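Local atomic coordinates of phenylalanine ammonia-lyase (Rhodosporidium toruloides, PDB entry 1Y2M), a protein that catalyses the non-oxidative deamination of L-phenylalanine and L-tyrosine to trans-cinnamate and p-coumarate, releasing ammonium and opening the phenylpropanoid pathway. Residues V42-I47 with L289-Q294; R80-K85 with A190-L195; A384-E389 with A416-T421; D571-K576 with G606-V611; L673-R678 with S696-A701. All coordinates share one frame; numbering follows the deposited sequence.

From the N terminus, the chain first brings residues 42-47 onto helix 273-303, and this long-range pairing, contact 1, closes a loop of 241 residues. Contact 2 is nested inside that loop, where strand 82-84 lies against helix 185-197. Contacts 3, 4 and 5 then close short loops of 26, 29 and 17 residues, one after another, and none of the five crosses another. Contact 3 pairs helix 368-391 with helix 416-443 near a subunit interface. Contact 4 joins helices 570-587 and 593-611, its centre about 51 Å from the centre of the chain. Contact 5 returns inward, packing the loop after helix 662-672 on helix 691-703.

Contact 1: residues V42-I47 with L289-Q294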
# COMPACT_ATOMS: atom_id res chain seq x y z
N VAL B 42 -7.72 -32.03 7.95
CA VAL B 42 -6.33 -31.91 7.51
C VAL B 42 -5.70 -30.76 8.24
O VAL B 42 -6.38 -29.77 8.54
CB VAL B 42 -6.20 -31.66 6.03
CG1 VAL B 42 -6.64 -30.21 5.66
CG2 VAL B 42 -4.76 -31.98 5.55
N THR B 43 -4.43 -30.88 8.56
CA THR B 43 -3.77 -29.84 9.31
C THR B 43 -2.48 -29.46 8.62
O THR B 43 -1.95 -30.21 7.79
CB THR B 43 -3.42 -30.29 10.74
OG1 THR B 43 -2.50 -31.39 10.65
CG2 THR B 43 -4.69 -30.73 11.51
N GLN B 44 -1.93 -28.33 9.04
CA GLN B 44 -0.67 -27.87 8.50
C GLN B 44 0.43 -28.84 8.87
O GLN B 44 1.27 -29.16 8.05
CB GLN B 44 -0.38 -26.45 9.01
CG GLN B 44 0.90 -25.87 8.49
CD GLN B 44 0.96 -24.39 8.76
OE1 GLN B 44 0.82 -24.00 9.92
NE2 GLN B 44 1.15 -23.55 7.70
N VAL B 45 0.43 -29.35 10.10
CA VAL B 45 1.41 -30.35 10.45
C VAL B 45 1.32 -31.58 9.54
O VAL B 45 2.38 -32.08 9.10
CB VAL B 45 1.29 -30.79 11.96
CG1 VAL B 45 2.28 -31.94 12.24
CG2 VAL B 45 1.58 -29.62 12.91
N ASP B 46 0.10 -32.07 9.25
CA ASP B 46 -0.08 -33.20 8.29
C ASP B 46 0.58 -32.88 6.93
O ASP B 46 1.27 -33.73 6.34
CB ASP B 46 -1.57 -33.49 8.00
CG ASP B 46 -2.33 -34.06 9.18
OD1 ASP B 46 -1.68 -34.60 10.11
OD2 ASP B 46 -3.60 -33.96 9.15
N ILE B 47 0.33 -31.67 6.44
CA ILE B 47 0.86 -31.18 5.16
C ILE B 47 2.39 -31.13 5.17
O ILE B 47 3.07 -31.60 4.25
CB ILE B 47 0.26 -29.80 4.83
CG1 ILE B 47 -1.22 -30.01 4.45
CG2 ILE B 47 1.07 -29.12 3.72
CD1 ILE B 47 -2.09 -28.75 4.29
N LEU B 289 7.62 -21.60 8.87
CA LEU B 289 7.71 -20.42 9.68
C LEU B 289 6.41 -20.30 10.51
O LEU B 289 6.45 -19.88 11.64
CB LEU B 289 7.93 -19.20 8.81
CG LEU B 289 9.29 -19.03 8.17
CD1 LEU B 289 9.26 -17.90 7.15
CD2 LEU B 289 10.35 -18.73 9.22
N SER B 290 5.29 -20.77 9.98
CA SER B 290 4.03 -20.79 10.71
C SER B 290 4.17 -21.73 11.90
O SER B 290 3.77 -21.40 13.02
CB SER B 290 2.93 -21.32 9.79
OG SER B 290 1.72 -21.49 10.48
N LEU B 291 4.77 -22.90 11.67
CA LEU B 291 4.96 -23.87 12.77
C LEU B 291 5.93 -23.33 13.80
O LEU B 291 5.76 -23.49 15.01
CB LEU B 291 5.37 -25.24 12.26
CG LEU B 291 4.30 -25.99 11.44
CD1 LEU B 291 4.81 -27.40 11.07
CD2 LEU B 291 2.99 -26.10 12.18
N LEU B 292 6.97 -22.68 13.34
CA LEU B 292 7.96 -22.07 14.25
C LEU B 292 7.34 -20.96 15.11
O LEU B 292 7.65 -20.80 16.29
CB LEU B 292 9.18 -21.59 13.48
CG LEU B 292 10.28 -20.84 14.24
CD1 LEU B 292 10.86 -21.73 15.37
CD2 LEU B 292 11.39 -20.33 13.34
N SER B 293 6.43 -20.19 14.53
CA SER B 293 5.69 -19.14 15.25
C SER B 293 4.91 -19.74 16.42
O SER B 293 4.84 -19.17 17.51
CB SER B 293 4.71 -18.44 14.30
OG SER B 293 4.01 -17.46 15.06
N GLN B 294 4.32 -20.91 16.18
CA GLN B 294 3.55 -21.62 17.21
C GLN B 294 4.47 -22.14 18.32
O GLN B 294 4.18 -22.04 19.52
CB GLN B 294 2.78 -22.76 16.58
CG GLN B 294 1.65 -22.19 15.76
CD GLN B 294 0.84 -23.24 15.02
OE1 GLN B 294 0.39 -24.20 15.63
NE2 GLN B 294 0.64 -23.05 13.73
O HOH W 1 -0.67 -24.91 12.05
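Two donors converge on a single buried amide oxygen, Gln44 OE1, and this polar grip, beside a small apolar contact, joins the two segments. The hydroxyl of Ser290 gives the first bond, OG to OE1 at 2.7 Å. Its donor approaches from the flank of the carbonyl, with a C=O...donor angle of 117° and a tilt of 17° from the carbonyl plane. A water supplies the second proton to OE1 at 2.8 Å and in turn accepts from Gln294 NE2, also at 2.8 Å. It thus bridges two amides whose own atoms, Gln44 OE1 and Gln294 NE2, are too far apart to bond directly. The glutamine reaches across because its CG lies opposite the backbone N (chi1 -179°) and the chain runs on nearly straight. Its NE2 is hydrogen-bonded to His287, while Gln294 OE1 pairs with Asn331; with both ends of each amide engaged, neither group is likely to flip readily. Beside the polar cluster Val45 CG2 meets Leu291 CD2 at 3.9 Å, the two side chains set roughly perpendicular, and the same leucine methyl lies against Gln44 OE1. The start of helix 44-52 is fixed by its own reciprocal bonds. Asp46 N donates to Thr43 OG1 at 3.0 Å, and Thr43 N donates to Asp46 OD2 at 3.2 Å from above the carboxylate plane. Helix 368-391 touches both segments. Thr43 and Asp46 thus form a capping box that opens helix 44-52, which packs on the long helix 273-303 of the mainly helical interior.

Contact 2: residues R80-K85 with A190-L195; sequences RPVRVK and ALTNFL
Strand 82-84 runs almost antiparallel to helix 190-195, at 166° between their directions and 7.7 Å between axes at closest approach, and the backbones are nearest where Arg83 faces Thr192, their CA atoms 5.8 Å apart. No direct polar bond links the two segments, and the side chains meet through methyl groups and a carbonyl. Thr192 is central. Its CB rests 3.5 Å from Val82 O, and its CG2 lies 4.2 Å from Arg83 CA, so the threonine presses on the strand backbone more than on any side chain. The hydroxyl is set between the backbone N and the carbonyl carbon (chi1 64°), which leaves the methyl beside the strand and lets OG1 bond to a water at 2.8 Å. The same water accepts from Val84 N at 2.9 Å, giving the strand amide a partner across the gap. OG1 is hydrogen-bonded besides to Glu189 O, one turn back in its own helix. Farther along, Leu195 CD1 reaches Val82 CB at 4.1 Å, the two side chains meeting at a slant; the leucine methyl is equally near Val82 CG1. Val82 O has a further partner in Asn196 ND2, so the strand carbonyl that Thr192 touches is bonded to the same helix. On its other edge the strand pairs in parallel with strand 60-62 through backbone bonds to Leu60 and Leu62. Helix 162-176 fills in beside both segments, with Val173 against Val84, Leu191 and Thr192, and helix 215-225 packs on Leu191 and Phe194, leaving helix 185-197 between the small sheet and the helices around it.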
# COMPACT_ATOMS: atom_id res chain seq x y z
N ARG B 80 17.10 -34.22 -6.40
CA ARG B 80 16.45 -35.47 -6.70
C ARG B 80 16.38 -35.72 -8.18
O ARG B 80 16.04 -34.79 -8.93
CB ARG B 80 15.02 -35.44 -6.21
CG ARG B 80 14.34 -36.80 -6.32
CD ARG B 80 13.02 -36.64 -5.70
NE ARG B 80 12.23 -37.88 -5.70
CZ ARG B 80 10.96 -37.89 -5.34
NH1 ARG B 80 10.37 -36.77 -4.90
NH2 ARG B 80 10.28 -39.03 -5.40
N PRO B 81 16.70 -36.94 -8.63
CA PRO B 81 16.60 -37.22 -10.06
C PRO B 81 15.15 -37.12 -10.53
O PRO B 81 14.25 -37.45 -9.78
CB PRO B 81 17.06 -38.67 -10.18
CG PRO B 81 17.83 -38.93 -8.97
CD PRO B 81 17.21 -38.10 -7.89
N VAL B 82 14.94 -36.73 -11.78
CA VAL B 82 13.60 -36.51 -12.32
C VAL B 82 13.55 -37.18 -13.69
O VAL B 82 14.50 -37.06 -14.48
CB VAL B 82 13.27 -35.00 -12.42
CG1 VAL B 82 11.94 -34.75 -13.09
CG2 VAL B 82 13.33 -34.35 -11.07
N ARG B 83 12.48 -37.90 -13.96
CA ARG B 83 12.23 -38.41 -15.31
C ARG B 83 10.73 -38.46 -15.64
O ARG B 83 9.88 -38.57 -14.77
CB ARG B 83 12.85 -39.83 -15.46
CG ARG B 83 14.39 -39.86 -15.52
CD ARG B 83 14.95 -41.29 -15.38
NE ARG B 83 16.05 -41.61 -16.29
CZ ARG B 83 15.91 -41.84 -17.60
NH1 ARG B 83 14.72 -41.73 -18.19
NH2 ARG B 83 16.98 -42.15 -18.35
N VAL B 84 10.42 -38.40 -16.92
CA VAL B 84 9.08 -38.75 -17.37
C VAL B 84 8.85 -40.21 -17.04
O VAL B 84 9.66 -41.06 -17.34
CB VAL B 84 8.90 -38.53 -18.88
CG1 VAL B 84 7.54 -39.01 -19.32
CG2 VAL B 84 9.10 -37.07 -19.22
N LYS B 85 7.70 -40.51 -16.46
CA LYS B 85 7.38 -41.88 -16.09
C LYS B 85 7.64 -42.84 -17.25
O LYS B 85 7.26 -42.58 -18.39
CB LYS B 85 5.93 -41.99 -15.64
CG LYS B 85 5.59 -43.39 -15.19
CD LYS B 85 4.38 -43.44 -14.30
CE LYS B 85 4.01 -44.89 -13.95
NZ LYS B 85 2.69 -45.19 -14.53
N ALA B 190 15.10 -33.51 -22.75
CA ALA B 190 16.19 -32.50 -22.74
C ALA B 190 16.18 -31.75 -21.42
O ALA B 190 17.21 -31.50 -20.81
CB ALA B 190 16.02 -31.55 -23.86
N LEU B 191 14.98 -31.43 -20.95
CA LEU B 191 14.80 -30.80 -19.64
C LEU B 191 15.18 -31.70 -18.48
O LEU B 191 15.87 -31.28 -17.52
CB LEU B 191 13.35 -30.29 -19.49
CG LEU B 191 12.99 -29.17 -20.46
CD1 LEU B 191 11.46 -29.00 -20.50
CD2 LEU B 191 13.70 -27.88 -20.05
N THR B 192 14.71 -32.95 -18.53
CA THR B 192 15.06 -33.84 -17.43
C THR B 192 16.58 -34.15 -17.42
O THR B 192 17.18 -34.27 -16.35
CB THR B 192 14.16 -35.13 -17.38
OG1 THR B 192 14.38 -35.91 -18.57
CG2 THR B 192 12.68 -34.76 -17.26
N ASN B 193 17.20 -34.18 -18.58
CA ASN B 193 18.67 -34.33 -18.63
C ASN B 193 19.38 -33.11 -18.06
O ASN B 193 20.35 -33.27 -17.31
CB ASN B 193 19.15 -34.62 -20.03
CG ASN B 193 18.93 -36.05 -20.46
OD1 ASN B 193 18.87 -36.97 -19.63
ND2 ASN B 193 18.83 -36.25 -21.75
N PHE B 194 18.88 -31.90 -18.31
CA PHE B 194 19.42 -30.73 -17.63
C PHE B 194 19.30 -30.87 -16.13
O PHE B 194 20.26 -30.64 -15.37
CB PHE B 194 18.75 -29.44 -18.07
CG PHE B 194 19.38 -28.80 -19.28
CD1 PHE B 194 19.96 -29.55 -20.28
CD2 PHE B 194 19.36 -27.44 -19.40
CE1 PHE B 194 20.52 -28.91 -21.38
CE2 PHE B 194 19.90 -26.81 -20.48
CZ PHE B 194 20.49 -27.53 -21.46
N LEU B 195 18.12 -31.26 -15.65
CA LEU B 195 17.96 -31.46 -14.22
C LEU B 195 18.96 -32.48 -13.66
O LEU B 195 19.57 -32.25 -12.64
CB LEU B 195 16.51 -31.90 -13.87
CG LEU B 195 15.46 -30.76 -13.99
CD1 LEU B 195 14.05 -31.33 -14.11
CD2 LEU B 195 15.53 -29.82 -12.81
O HOH W 2 12.56 -38.05 -18.79

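Contact 3: residues A384-E389 with A416-T421; sequences AVLTIE and AAVANT
Val385, Leu386 and Thr421 carry this crossing of two roughly antiparallel helices, whose axes approach to 9.5 Å at an angle of 148°. Val385 CG1 lodges against the second helix, 3.7 Å from Ala417 O and equally close to Thr421 CG2, while Ala417 CB lies 3.8 Å from Val385 CG1. Val385 and Thr421 lie alongside each other, pointing contrary ways. Leu386 comes in obliquely on the same threonine, its CD2 3.8 Å from Thr421 OG1, a contact of carbon with oxygen. That hydroxyl is turned between the backbone N and the carbonyl carbon (chi1 67°) and donates to Val418 O at 2.7 Å, which presents the methyl to Val385. Substituting an alanine for Thr421 would probably leave a gap beside Val385 CG1 and Leu386 CD2 and deprive Val418 O of its hydroxyl donor. Near the end of the contact Val418 CG2 meets Glu389 CG at 3.6 Å, nearly square on. Glu389 OE2 bonds Thr272 of the same chain; OE1 makes a salt bridge with Arg320 and a hydrogen bond with His322, both of the second subunit. The chemistry implies a buried apolar seam, with the Thr421 hydroxyl satisfied within its own helix and the Glu389 carboxylate by Thr272 and the second subunit.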
# COMPACT_ATOMS: atom_id res chain seq x y z
N ALA B 384 -3.66 -26.17 -1.47
CA ALA B 384 -4.58 -26.86 -2.38
C ALA B 384 -4.48 -26.27 -3.79
O ALA B 384 -4.43 -27.01 -4.78
CB ALA B 384 -5.96 -26.77 -1.87
N VAL B 385 -4.41 -24.94 -3.88
CA VAL B 385 -4.34 -24.25 -5.20
C VAL B 385 -3.04 -24.64 -5.94
O VAL B 385 -3.03 -25.02 -7.14
CB VAL B 385 -4.49 -22.73 -5.02
CG1 VAL B 385 -4.23 -22.01 -6.31
CG2 VAL B 385 -5.83 -22.41 -4.42
N LEU B 386 -1.91 -24.48 -5.26
CA LEU B 386 -0.61 -24.70 -5.91
C LEU B 386 -0.43 -26.17 -6.23
O LEU B 386 0.25 -26.51 -7.20
CB LEU B 386 0.53 -24.21 -5.02
CG LEU B 386 0.74 -22.71 -4.91
CD1 LEU B 386 1.99 -22.38 -4.11
CD2 LEU B 386 0.84 -22.11 -6.31
N THR B 387 -1.04 -27.07 -5.47
CA THR B 387 -0.92 -28.48 -5.80
C THR B 387 -1.54 -28.76 -7.19
O THR B 387 -0.97 -29.47 -8.03
CB THR B 387 -1.56 -29.37 -4.73
OG1 THR B 387 -0.83 -29.23 -3.50
CG2 THR B 387 -1.50 -30.84 -5.13
N ILE B 388 -2.72 -28.21 -7.42
CA ILE B 388 -3.36 -28.36 -8.75
C ILE B 388 -2.52 -27.66 -9.80
O ILE B 388 -2.30 -28.21 -10.90
CB ILE B 388 -4.79 -27.82 -8.73
CG1 ILE B 388 -5.67 -28.78 -7.97
CG2 ILE B 388 -5.33 -27.68 -10.17
CD1 ILE B 388 -7.08 -28.33 -7.77
N GLU B 389 -2.03 -26.46 -9.47
CA GLU B 389 -1.32 -25.66 -10.48
C GLU B 389 -0.01 -26.33 -10.87
O GLU B 389 0.29 -26.44 -12.05
CB GLU B 389 -1.11 -24.22 -9.96
CG GLU B 389 -0.52 -23.27 -10.98
CD GLU B 389 -1.44 -22.89 -12.10
OE1 GLU B 389 -2.56 -23.39 -12.12
OE2 GLU B 389 -1.00 -22.09 -12.96
N ALA B 416 -3.11 -16.28 -12.32
CA ALA B 416 -3.82 -15.61 -11.22
C ALA B 416 -3.96 -16.53 -10.02
O ALA B 416 -3.81 -16.11 -8.88
CB ALA B 416 -5.14 -15.09 -11.67
N ALA B 417 -4.10 -17.82 -10.26
CA ALA B 417 -4.21 -18.76 -9.12
C ALA B 417 -2.91 -18.68 -8.31
O ALA B 417 -2.96 -18.64 -7.07
CB ALA B 417 -4.42 -20.14 -9.62
N VAL B 418 -1.77 -18.56 -9.00
CA VAL B 418 -0.46 -18.52 -8.31
C VAL B 418 -0.30 -17.19 -7.59
O VAL B 418 0.14 -17.15 -6.43
CB VAL B 418 0.74 -18.71 -9.27
CG1 VAL B 418 2.04 -18.61 -8.50
CG2 VAL B 418 0.62 -20.02 -10.03
N ALA B 419 -0.65 -16.09 -8.29
CA ALA B 419 -0.47 -14.76 -7.71
C ALA B 419 -1.33 -14.69 -6.45
O ALA B 419 -0.85 -14.17 -5.40
CB ALA B 419 -0.91 -13.73 -8.67
N ASN B 420 -2.53 -15.25 -6.53
CA ASN B 420 -3.46 -15.29 -5.38
C ASN B 420 -2.82 -15.89 -4.15
O ASN B 420 -2.89 -15.32 -3.05
CB ASN B 420 -4.73 -16.09 -5.78
CG ASN B 420 -5.75 -16.33 -4.60
OD1 ASN B 420 -5.75 -17.43 -3.99
ND2 ASN B 420 -6.66 -15.38 -4.38
N THR B 421 -2.16 -17.02 -4.31
CA THR B 421 -1.54 -17.67 -3.17
C THR B 421 -0.46 -16.79 -2.56
O THR B 421 -0.25 -16.77 -1.33
CB THR B 421 -0.93 -19.05 -3.50
OG1 THR B 421 0.20 -18.95 -4.38
CG2 THR B 421 -2.01 -19.94 -4.15

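Contact 4: residues D571-K576 with G606-V611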
# COMPACT_ATOMS: atom_id res chain seq x y z
N ASP B 571 3.38 -17.92 61.25
CA ASP B 571 2.69 -18.17 59.97
C ASP B 571 2.41 -16.88 59.25
O ASP B 571 2.73 -16.72 58.08
CB ASP B 571 1.33 -18.84 60.20
CG ASP B 571 1.39 -20.32 60.08
OD1 ASP B 571 2.50 -20.88 60.27
OD2 ASP B 571 0.30 -20.91 59.83
N GLU B 572 1.78 -15.94 59.95
CA GLU B 572 1.43 -14.67 59.34
C GLU B 572 2.68 -13.96 58.79
O GLU B 572 2.66 -13.41 57.68
CB GLU B 572 0.74 -13.76 60.36
CG GLU B 572 0.18 -12.51 59.75
CD GLU B 572 -0.36 -11.48 60.75
OE1 GLU B 572 -0.39 -11.74 61.98
OE2 GLU B 572 -0.75 -10.39 60.27
N LEU B 573 3.75 -13.95 59.59
CA LEU B 573 4.93 -13.20 59.19
C LEU B 573 5.57 -13.79 57.94
O LEU B 573 5.96 -13.07 57.01
CB LEU B 573 5.98 -13.15 60.30
CG LEU B 573 7.20 -12.27 59.95
CD1 LEU B 573 6.77 -10.80 59.85
CD2 LEU B 573 8.34 -12.40 60.92
N VAL B 574 5.76 -15.11 57.96
CA VAL B 574 6.40 -15.78 56.82
C VAL B 574 5.58 -15.53 55.56
O VAL B 574 6.12 -15.22 54.49
CB VAL B 574 6.54 -17.28 57.03
CG1 VAL B 574 7.06 -17.92 55.76
CG2 VAL B 574 7.48 -17.57 58.16
N GLU B 575 4.26 -15.68 55.69
CA GLU B 575 3.39 -15.50 54.54
C GLU B 575 3.54 -14.08 53.99
O GLU B 575 3.65 -13.91 52.80
CB GLU B 575 1.91 -15.74 54.88
CG GLU B 575 0.95 -15.41 53.72
CD GLU B 575 -0.51 -15.24 54.16
OE1 GLU B 575 -0.81 -14.31 54.96
OE2 GLU B 575 -1.37 -16.03 53.67
N LYS B 576 3.49 -13.08 54.88
CA LYS B 576 3.40 -11.69 54.45
C LYS B 576 4.76 -11.18 53.97
O LYS B 576 4.84 -10.41 52.99
CB LYS B 576 2.82 -10.82 55.56
CG LYS B 576 1.31 -11.05 55.78
CD LYS B 576 0.73 -10.00 56.74
CE LYS B 576 -0.71 -10.25 57.11
NZ LYS B 576 -1.54 -10.44 55.91
N GLY B 606 9.35 -3.15 56.67
CA GLY B 606 8.06 -2.49 56.95
C GLY B 606 6.98 -3.50 57.30
O GLY B 606 6.22 -3.28 58.22
N THR B 607 7.00 -4.65 56.62
CA THR B 607 6.02 -5.72 56.90
C THR B 607 6.31 -6.27 58.30
O THR B 607 5.39 -6.52 59.13
CB THR B 607 6.09 -6.80 55.81
OG1 THR B 607 5.69 -6.23 54.54
CG2 THR B 607 5.18 -7.97 56.19
N VAL B 608 7.59 -6.45 58.63
CA VAL B 608 7.94 -6.89 59.97
C VAL B 608 7.43 -5.95 61.06
O VAL B 608 6.88 -6.38 62.08
CB VAL B 608 9.46 -7.12 60.14
CG1 VAL B 608 9.83 -7.48 61.59
CG2 VAL B 608 9.95 -8.18 59.15
N VAL B 609 7.60 -4.63 60.84
CA VAL B 609 7.14 -3.62 61.78
C VAL B 609 5.63 -3.81 62.10
O VAL B 609 5.22 -3.70 63.26
CB VAL B 609 7.40 -2.19 61.26
CG1 VAL B 609 6.65 -1.16 62.08
CG2 VAL B 609 8.91 -1.87 61.29
N GLU B 610 4.82 -4.03 61.05
CA GLU B 610 3.39 -4.25 61.20
C GLU B 610 3.10 -5.58 61.91
O GLU B 610 2.44 -5.62 62.93
CB GLU B 610 2.69 -4.25 59.86
CG GLU B 610 1.20 -4.47 59.93
CD GLU B 610 0.48 -4.18 58.61
OE1 GLU B 610 1.10 -3.60 57.68
OE2 GLU B 610 -0.72 -4.52 58.52
N VAL B 611 3.61 -6.65 61.33
CA VAL B 611 3.22 -8.00 61.79
C VAL B 611 3.70 -8.26 63.22
O VAL B 611 2.99 -8.87 64.05
CB VAL B 611 3.72 -9.08 60.82
CG1 VAL B 611 3.44 -10.44 61.41
CG2 VAL B 611 3.04 -8.92 59.48
O HOH W 3 0.21 -9.51 63.38
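Val611 lies over Leu573, with the leucine CD1 3.6 Å from the valine CB and nearly as close to its CG1. The two side chains are inclined to each other. Leu573 gets there by throwing its CG opposite the backbone N (chi1 -175°), and the same CD1 also touches Val608, 4.2 Å from its CG2. Glu572 and Lys576 also reach Val611, at its CG1 and CG2 methyls. Glu572, heading the other way from the valine, lays its carboxylate group against them, its CD 4.0 Å from Val611 CG1, while Lys576 sets its CD 3.7 Å from Val611 CG2. Only the lysine thus offers aliphatic chain here, and it then leads its ammonium away from the interface. A glycine in place of Val611 would probably cost Leu573 CD1 the CB and CG1 it packs on, leaving it Val608 alone of the second segment, and open a gap beside Lys576 CD. One turn before Val611, Thr607 CG2 rests on Lys576 CB at 3.8 Å, while its hydroxyl is bonded to Thr580. One water ties the outer edge, donating to Glu572 OE1 at 2.7 Å and to Val611 O at 2.9 Å, so Val611 O is linked to Glu572 through the water. The two helices, consecutive in the chain and at 158° between their directions, form an antiparallel helical hairpin. It stacks on the end of helix 506-560, where Ile556 and Phe560 pack on Leu573 and Phe560 also on Val608. Val622 and Trp625 of helix 619-646 pack on Val608, and Val609 meets its own counterpart on the third subunit.

Contact 5: residues L673-R678 with S696-A701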
# COMPACT_ATOMS: atom_id res chain seq x y z
N LEU B 673 23.34 -26.39 17.32
CA LEU B 673 23.76 -25.13 16.71
C LEU B 673 24.86 -24.43 17.51
O LEU B 673 25.50 -23.51 16.99
CB LEU B 673 22.59 -24.17 16.52
CG LEU B 673 21.43 -24.66 15.67
CD1 LEU B 673 20.48 -23.49 15.36
CD2 LEU B 673 21.91 -25.38 14.41
N GLY B 674 25.08 -24.84 18.75
CA GLY B 674 26.14 -24.27 19.55
C GLY B 674 25.89 -22.88 20.10
O GLY B 674 26.85 -22.23 20.52
N VAL B 675 24.64 -22.43 20.10
CA VAL B 675 24.25 -21.09 20.51
C VAL B 675 23.94 -21.12 22.00
O VAL B 675 22.91 -21.66 22.38
CB VAL B 675 23.03 -20.56 19.74
CG1 VAL B 675 22.63 -19.24 20.26
CG2 VAL B 675 23.35 -20.45 18.23
N LYS B 676 24.81 -20.51 22.81
CA LYS B 676 24.81 -20.61 24.26
C LYS B 676 24.11 -19.37 24.85
O LYS B 676 24.05 -18.29 24.24
CB LYS B 676 26.23 -20.72 24.82
CG LYS B 676 27.04 -21.94 24.30
CD LYS B 676 26.25 -23.30 24.38
CE LYS B 676 26.99 -24.61 24.03
NZ LYS B 676 27.36 -24.64 22.65
N ALA B 677 23.65 -19.52 26.07
CA ALA B 677 23.31 -18.35 26.88
C ALA B 677 24.53 -17.41 26.94
O ALA B 677 25.67 -17.86 26.84
CB ALA B 677 22.93 -18.76 28.25
N ARG B 678 24.27 -16.12 27.12
CA ARG B 678 25.30 -15.09 27.11
C ARG B 678 25.40 -14.41 28.45
O ARG B 678 24.41 -13.83 28.96
CB ARG B 678 25.00 -14.03 26.06
CG ARG B 678 26.19 -13.09 25.83
CD ARG B 678 25.83 -11.94 24.90
NE ARG B 678 27.07 -11.25 24.47
CZ ARG B 678 27.82 -11.63 23.44
NH1 ARG B 678 27.47 -12.61 22.63
NH2 ARG B 678 28.94 -10.97 23.20
N SER B 696 22.70 -15.36 13.70
CA SER B 696 22.98 -15.83 12.34
C SER B 696 22.95 -17.34 12.21
O SER B 696 22.45 -17.87 11.19
CB SER B 696 24.26 -15.23 11.82
OG SER B 696 24.16 -13.80 11.79
N LYS B 697 23.51 -18.05 13.17
CA LYS B 697 23.50 -19.50 13.14
C LYS B 697 22.09 -20.06 13.20
O LYS B 697 21.80 -21.06 12.53
CB LYS B 697 24.34 -20.05 14.29
CG LYS B 697 25.80 -19.84 14.05
CD LYS B 697 26.68 -20.39 15.15
CE LYS B 697 28.17 -20.31 14.69
NZ LYS B 697 28.36 -20.77 13.28
N ILE B 698 21.20 -19.40 13.95
CA ILE B 698 19.79 -19.82 14.03
C ILE B 698 19.11 -19.58 12.68
O ILE B 698 18.42 -20.45 12.12
CB ILE B 698 19.07 -19.16 15.19
CG1 ILE B 698 19.80 -19.47 16.52
CG2 ILE B 698 17.63 -19.62 15.24
CD1 ILE B 698 19.19 -18.88 17.76
N TYR B 699 19.24 -18.35 12.21
CA TYR B 699 18.74 -17.94 10.87
C TYR B 699 19.19 -18.96 9.80
O TYR B 699 18.41 -19.38 8.98
CB TYR B 699 19.22 -16.55 10.53
CG TYR B 699 19.02 -16.09 9.09
CD1 TYR B 699 17.82 -15.57 8.63
CD2 TYR B 699 20.08 -16.17 8.19
CE1 TYR B 699 17.69 -15.10 7.31
CE2 TYR B 699 19.93 -15.73 6.89
CZ TYR B 699 18.75 -15.23 6.45
OH TYR B 699 18.71 -14.79 5.14
N GLU B 700 20.47 -19.32 9.80
CA GLU B 700 20.98 -20.22 8.76
C GLU B 700 20.32 -21.59 8.84
O GLU B 700 20.01 -22.20 7.80
CB GLU B 700 22.50 -20.31 8.83
CG GLU B 700 23.15 -19.00 8.36
CD GLU B 700 24.68 -18.95 8.45
OE1 GLU B 700 25.27 -19.74 9.22
OE2 GLU B 700 25.30 -18.13 7.72
N ALA B 701 20.06 -22.06 10.06
CA ALA B 701 19.32 -23.30 10.28
C ALA B 701 17.86 -23.26 9.86
O ALA B 701 17.28 -24.28 9.49
CB ALA B 701 19.45 -23.73 11.74
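Leu673 fills the tight end of this contact while Lys697 marks its loose one. The leucine pushes its branch into the groove of helix 696-701, CD1 lying 3.8 Å from Ala701 CB and 4.0 Å from Ile698 CA, and CD2 4.0 Å from the same Ala701 methyl. With its CG opposite the carbonyl carbon (chi1 -59°), the side chain is aimed at Ala701, whose CB both leucine methyls touch. Val675 continues the seam one step along the loop, its CG2 4.1 Å from Ile698 CG1 and at the same distance from Lys697 CB. The valine and isoleucine stand crosswise, whereas the valine and lysine run side by side with contrary headings. Behind them Ile698 also packs on Val669 of helix 662-672 and on Leu528 of helix 506-560, so Val675 and Ile698 are buried. The looser margin belongs to Lys697: its CD rests 3.8 Å from Leu673 O, but the chain then turns away and its ammonium leaves the contact. Just beyond, Gly674 takes a positive phi of 74°, ending the helical run of 662-672 and turning the chain so that Val675 follows Leu673 onto the helix. The fourth subunit meets helix 691-703 too, its Leu143 and Ser145 bonding to Ser696 and Glu700 respectively, and Ser145 of that subunit also packs on Lys697. The whole is a helix ended at a glycine of positive phi, followed by a loop packed on helix 691-703, beyond the short helix 681-684, in the mainly helical fold of this lyase.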